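LPXTG cell wall surface protein (Streptococcus gordonii, PDB 4IGB) is probably an adhesin displayed on the bacterial cell wall, this chain being its N-terminal region with the N1 and N2 domains. Local coordinates at residues C[22-27]-C[255-260]; C[222-227]-C[261-266]. One frame throughout, in Å; residues are numbered along the deposited sequence.

Both interactions lie in the N-terminal domain, and their segments alternate along the chain: 22-27 follows strand 15-20, which pairs with strand 221-227, while 255-260 runs into strand 262-265. Interaction 2 is a buried antiparallel strand pair within a mixed sheet, held by backbone hydrogen bonds and ending in a bulge with polar side chains. Interaction 1, about 12 Å away between centres, is only partly buried; there a loop meets a short helix, and the amide of Asn257 makes both bonds that cross, one from the backbone N of Ile24 and one to the carboxylate of Asp23. The two touch where Thr22 O lies 2.9 Å from Asn227 ND2, probably a hydrogen bond.

Interaction 1. Residues C[22-27]-C[255-260]; sequences TDISTL and ENNVSG. With NA (sodium ion), chain R.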
loop_
_atom_site.group_PDB
_atom_site.type_symbol
_atom_site.label_atom_id
_atom_site.label_comp_id
_atom_site.label_asym_id
_atom_site.label_seq_id
_atom_site.Cartn_x
_atom_site.Cartn_y
_atom_site.Cartn_z
ATOM N N THR C 22 15.151 7.517 -7.555
ATOM C CA THR C 22 13.955 6.891 -8.102
ATOM C C THR C 22 12.855 7.916 -8.357
ATOM O O THR C 22 12.548 8.720 -7.486
ATOM C CB THR C 22 13.401 5.830 -7.155
ATOM O OG1 THR C 22 14.299 4.720 -7.142
ATOM C CG2 THR C 22 12.016 5.374 -7.628
ATOM N N ASP C 23 12.269 7.881 -9.551
ATOM C CA ASP C 23 11.184 8.797 -9.892
ATOM C C ASP C 23 9.842 8.253 -9.413
ATOM O O ASP C 23 9.278 7.316 -9.984
ATOM C CB ASP C 23 11.164 9.078 -11.399
ATOM C CG ASP C 23 9.957 9.883 -11.830
ATOM O OD1 ASP C 23 9.207 10.385 -10.962
ATOM O OD2 ASP C 23 9.764 10.020 -13.051
ATOM N N ILE C 24 9.339 8.848 -8.349
ATOM C CA ILE C 24 8.151 8.324 -7.689
ATOM C C ILE C 24 6.902 8.429 -8.564
ATOM O O ILE C 24 5.960 7.671 -8.378
ATOM C CB ILE C 24 7.960 8.985 -6.322
ATOM C CG1 ILE C 24 9.175 8.651 -5.437
ATOM C CG2 ILE C 24 6.664 8.507 -5.660
ATOM C CD1 ILE C 24 9.175 9.288 -4.089
ATOM N N SER C 25 6.921 9.342 -9.539
ATOM C CA SER C 25 5.781 9.538 -10.429
ATOM C C SER C 25 5.635 8.421 -11.460
ATOM O O SER C 25 4.568 8.252 -12.047
ATOM C CB SER C 25 5.864 10.898 -11.138
ATOM O OG SER C 25 6.951 10.946 -12.050
ATOM N N THR C 26 6.692 7.648 -11.676
ATOM C CA THR C 26 6.625 6.577 -12.662
ATOM C C THR C 26 6.834 5.174 -12.073
ATOM O O THR C 26 7.240 4.242 -12.772
ATOM C CB THR C 26 7.608 6.825 -13.821
ATOM O OG1 THR C 26 8.944 6.836 -13.313
ATOM C CG2 THR C 26 7.303 8.172 -14.478
ATOM N N LEU C 27 6.553 5.020 -10.784
ATOM C CA LEU C 27 6.561 3.692 -10.196
ATOM C C LEU C 27 5.603 2.844 -11.016
ATOM O O LEU C 27 4.688 3.376 -11.632
ATOM C CB LEU C 27 6.109 3.760 -8.736
ATOM C CG LEU C 27 7.115 4.395 -7.774
ATOM C CD1 LEU C 27 6.487 4.569 -6.403
ATOM C CD2 LEU C 27 8.373 3.536 -7.686
ATOM N N GLU C 255 4.978 16.831 -7.567
ATOM C CA GLU C 255 4.024 16.473 -6.531
ATOM C C GLU C 255 4.382 15.117 -5.922
ATOM O O GLU C 255 4.134 14.883 -4.743
ATOM C CB GLU C 255 2.601 16.480 -7.089
ATOM C CG GLU C 255 2.047 17.888 -7.281
ATOM C CD GLU C 255 0.752 17.906 -8.062
ATOM O OE1 GLU C 255 0.402 16.866 -8.652
ATOM O OE2 GLU C 255 0.085 18.961 -8.092
ATOM N N ASN C 256 4.994 14.254 -6.732
ATOM C CA ASN C 256 5.485 12.961 -6.269
ATOM C C ASN C 256 6.868 13.053 -5.645
ATOM O O ASN C 256 7.087 12.574 -4.542
ATOM C CB ASN C 256 5.531 11.956 -7.416
ATOM C CG ASN C 256 4.170 11.363 -7.737
ATOM O OD1 ASN C 256 3.773 10.350 -7.161
ATOM N ND2 ASN C 256 3.446 11.992 -8.661
ATOM N N ASN C 257 7.801 13.669 -6.366
ATOM C CA ASN C 257 9.209 13.641 -5.993
ATOM C C ASN C 257 9.638 14.729 -5.025
ATOM O O ASN C 257 10.518 14.508 -4.189
ATOM C CB ASN C 257 10.080 13.695 -7.245
ATOM C CG ASN C 257 9.989 12.439 -8.058
ATOM O OD1 ASN C 257 10.193 11.338 -7.541
ATOM N ND2 ASN C 257 9.678 12.584 -9.349
ATOM N N VAL C 258 9.012 15.900 -5.124
ATOM C CA VAL C 258 9.359 17.024 -4.261
ATOM C C VAL C 258 8.496 17.073 -2.994
ATOM O O VAL C 258 9.003 17.328 -1.900
ATOM C CB VAL C 258 9.280 18.381 -5.035
ATOM C CG1 VAL C 258 9.587 19.563 -4.119
ATOM C CG2 VAL C 258 10.245 18.374 -6.223
ATOM N N SER C 259 7.197 16.821 -3.132
ATOM C CA SER C 259 6.285 16.966 -1.996
ATOM C C SER C 259 5.424 15.720 -1.806
ATOM O O SER C 259 4.271 15.804 -1.372
ATOM C CB SER C 259 5.392 18.196 -2.180
ATOM O OG SER C 259 4.521 18.006 -3.278
ATOM N N GLY C 260 6.003 14.567 -2.114
ATOM C CA GLY C 260 5.333 13.295 -1.952
ATOM C C GLY C 260 6.326 12.234 -1.503
ATOM O O GLY C 260 7.527 12.484 -1.414
HETATM NA NA NA R . 0.097 21.211 -6.618
#
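Asn257, on helix 252-257, reaches across to Asp23 and Ile24. From CB, which stays clear of 22-27, CG leaves anti to the carbonyl carbon (chi1 -69°) and brings the amide to the loop. CG stands about equally far from both partners, 3.6 Å from Asp23 OD1 and 3.7 Å from Ile24 N. On one branch, OD1 accepts from Ile24 N at 2.8 Å, the donor tilted a little from the carbonyl plane, and also touches Ile24 CB. On the other, ND2 gives a nearly straight bond (171°) to Asp23 OD1, again 2.8 Å. This acceptor lies in the amide plane of Asn257, whereas the amide nitrogen stands well above the carboxylate plane of Asp23. An asparagine suits the place because it offers acceptor and donor side by side.

Asp23 OD1 takes two further bonds, from Ser25 N at 2.9 Å, which makes an Asx turn, and from Ser25 OG at 2.6 Å on the syn side. The amide carbon of Asn256 packs on the backbone of Ser25, CG to CA 3.6 Å, while its ND2 bonds Ser252 O. Glu255 turns instead to the sodium ion, shared with Asp199 and Thr249. Three donors on one carboxylate oxygen would be expected to favour the charged form of Asp23. The Ser25 bonds fix the turn, and the Asn257 amide ties it to the helix through Asp23 OD1 and Ile24 N.

Interaction 2. Residues C[222-227]-C[261-266]; sequences NLRLMN and LALRSN
Asn222 and Arg264 meet where strand 221-227 bends. Asn222 and Leu223 both face Arg264 in a classic beta bulge: Arg264 O accepts from Asn222 N at 2.7 Å and from Leu223 N at 3.3 Å. Arg264 N returns a bond to Leu223 O; Leu225 and Ala262 form the next hydrogen-bonded pair.

The Asn222 and Arg264 side chains run side by side, pointing the same way. With CG anti to the backbone N (chi1 179°), Asn222 brings OD1 to the edge of the guanidinium, where NH1 donates at 3.0 Å, the N-H...O angle 149° and the donor tilted from the amide's carbonyl plane. Leu223 CD1 lies over one face, 3.4 Å above the plane and offset toward the rim, while the amide takes the edge; the flat apolar face suits leucine. The charge is met by Glu289 at NE and Asp419 at NH1. Asn222 ND2 reaches Asn266 OD1 by a weak direct bond and through a water, 2.8 Å from ND2 and 2.7 Å from Asn266 OD1; Asn266 ND2 bonds Asn219 O. Asn222 thus supplies an acceptor for the guanidinium and a donor for Asn266 and the water.

Leu263 CD2, on the other face, rests on Arg224 CG at 3.6 Å. An arginine held by an amide and two carboxylates probably stays charged though buried, and through Asp419 its charge links this strand pair to the N2 domain.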
loop_
_atom_site.group_PDB
_atom_site.type_symbol
_atom_site.label_atom_id
_atom_site.label_comp_id
_atom_site.label_asym_id
_atom_site.label_seq_id
_atom_site.Cartn_x
_atom_site.Cartn_y
_atom_site.Cartn_z
ATOM N N ASN C 222 7.442 -0.684 6.836
ATOM C CA ASN C 222 8.608 -1.471 6.504
ATOM C C ASN C 222 9.642 -0.662 5.740
ATOM O O ASN C 222 10.843 -0.796 5.977
ATOM C CB ASN C 222 8.206 -2.676 5.672
ATOM C CG ASN C 222 9.391 -3.527 5.283
ATOM O OD1 ASN C 222 9.948 -3.378 4.204
ATOM N ND2 ASN C 222 9.785 -4.425 6.166
ATOM N N LEU C 223 9.168 0.183 4.829
ATOM C CA LEU C 223 10.061 0.917 3.948
ATOM C C LEU C 223 9.457 2.271 3.573
ATOM O O LEU C 223 8.302 2.365 3.162
ATOM C CB LEU C 223 10.348 0.084 2.699
ATOM C CG LEU C 223 11.477 0.503 1.753
ATOM C CD1 LEU C 223 11.793 -0.646 0.803
ATOM C CD2 LEU C 223 11.113 1.730 0.976
ATOM N N ARG C 224 10.244 3.322 3.748
ATOM C CA ARG C 224 9.811 4.666 3.397
ATOM C C ARG C 224 10.741 5.255 2.327
ATOM O O ARG C 224 11.922 5.507 2.588
ATOM C CB ARG C 224 9.776 5.537 4.646
ATOM C CG ARG C 224 9.231 6.926 4.411
ATOM C CD ARG C 224 10.270 7.738 3.707
ATOM N NE ARG C 224 11.043 8.530 4.632
ATOM C CZ ARG C 224 12.305 8.907 4.443
ATOM N NH1 ARG C 224 12.983 8.524 3.370
ATOM N NH2 ARG C 224 12.892 9.655 5.359
ATOM N N LEU C 225 10.202 5.452 1.125
ATOM C CA LEU C 225 10.989 5.914 -0.021
ATOM C C LEU C 225 10.741 7.393 -0.302
ATOM O O LEU C 225 9.593 7.814 -0.415
ATOM C CB LEU C 225 10.669 5.090 -1.276
ATOM C CG LEU C 225 11.275 5.655 -2.576
ATOM C CD1 LEU C 225 12.788 5.450 -2.605
ATOM C CD2 LEU C 225 10.646 5.032 -3.812
ATOM N N MET C 226 11.817 8.172 -0.383
ATOM C CA MET C 226 11.756 9.553 -0.863
ATOM C C MET C 226 12.662 9.748 -2.072
ATOM O O MET C 226 13.691 9.060 -2.224
ATOM C CB MET C 226 12.231 10.508 0.216
ATOM C CG MET C 226 11.186 10.963 1.198
ATOM S SD MET C 226 12.059 12.018 2.339
ATOM C CE MET C 226 10.733 12.702 3.336
ATOM N N ASN C 227 12.290 10.692 -2.932
ATOM C CA ASN C 227 13.184 11.102 -4.007
ATOM C C ASN C 227 14.217 12.092 -3.449
ATOM O O ASN C 227 13.962 12.759 -2.449
ATOM C CB ASN C 227 12.398 11.692 -5.191
ATOM C CG ASN C 227 13.311 12.208 -6.289
ATOM O OD1 ASN C 227 13.740 13.361 -6.254
ATOM N ND2 ASN C 227 13.638 11.351 -7.245
ATOM N N LEU C 261 5.824 11.048 -1.198
ATOM C CA LEU C 261 6.687 9.924 -0.847
ATOM C C LEU C 261 5.928 8.624 -0.968
ATOM O O LEU C 261 4.726 8.630 -1.220
ATOM C CB LEU C 261 7.327 10.087 0.542
ATOM C CG LEU C 261 6.645 10.533 1.852
ATOM C CD1 LEU C 261 5.269 11.122 1.708
ATOM C CD2 LEU C 261 6.642 9.434 2.896
ATOM N N ALA C 262 6.625 7.505 -0.796
ATOM C CA ALA C 262 5.972 6.208 -0.874
ATOM C C ALA C 262 6.256 5.412 0.388
ATOM O O ALA C 262 7.358 5.460 0.922
ATOM C CB ALA C 262 6.425 5.437 -2.125
ATOM N N LEU C 263 5.249 4.696 0.872
ATOM C CA LEU C 263 5.374 3.946 2.127
ATOM C C LEU C 263 4.866 2.528 1.971
ATOM O O LEU C 263 3.718 2.317 1.590
ATOM C CB LEU C 263 4.564 4.621 3.227
ATOM C CG LEU C 263 4.955 6.040 3.605
ATOM C CD1 LEU C 263 3.694 6.902 3.709
ATOM C CD2 LEU C 263 5.738 6.034 4.899
ATOM N N ARG C 264 5.721 1.560 2.270
ATOM C CA ARG C 264 5.302 0.179 2.309
ATOM C C ARG C 264 5.057 -0.279 3.754
ATOM O O ARG C 264 5.948 -0.206 4.603
ATOM C CB ARG C 264 6.374 -0.705 1.706
ATOM C CG ARG C 264 6.100 -2.171 1.940
ATOM C CD ARG C 264 7.377 -2.984 1.822
ATOM N NE ARG C 264 7.943 -2.953 0.477
ATOM C CZ ARG C 264 9.185 -3.322 0.206
ATOM N NH1 ARG C 264 9.981 -3.726 1.201
ATOM N NH2 ARG C 264 9.632 -3.288 -1.037
ATOM N N SER C 265 3.846 -0.742 4.032
ATOM C CA SER C 265 3.496 -1.171 5.381
ATOM C C SER C 265 4.096 -2.527 5.737
ATOM O O SER C 265 4.515 -3.284 4.863
ATOM C CB SER C 265 1.978 -1.214 5.553
ATOM O OG SER C 265 1.625 -1.792 6.796
ATOM N N ASN C 266 4.131 -2.824 7.031
ATOM C CA ASN C 266 4.612 -4.109 7.513
ATOM C C ASN C 266 3.505 -5.141 7.379
ATOM O O ASN C 266 3.746 -6.345 7.445
ATOM C CB ASN C 266 5.043 -4.007 8.977
ATOM C CG ASN C 266 6.443 -3.452 9.138
ATOM O OD1 ASN C 266 7.322 -3.704 8.316
ATOM N ND2 ASN C 266 6.657 -2.695 10.205
HETATM O O HOH W 1 9.797 -4.421 8.989
#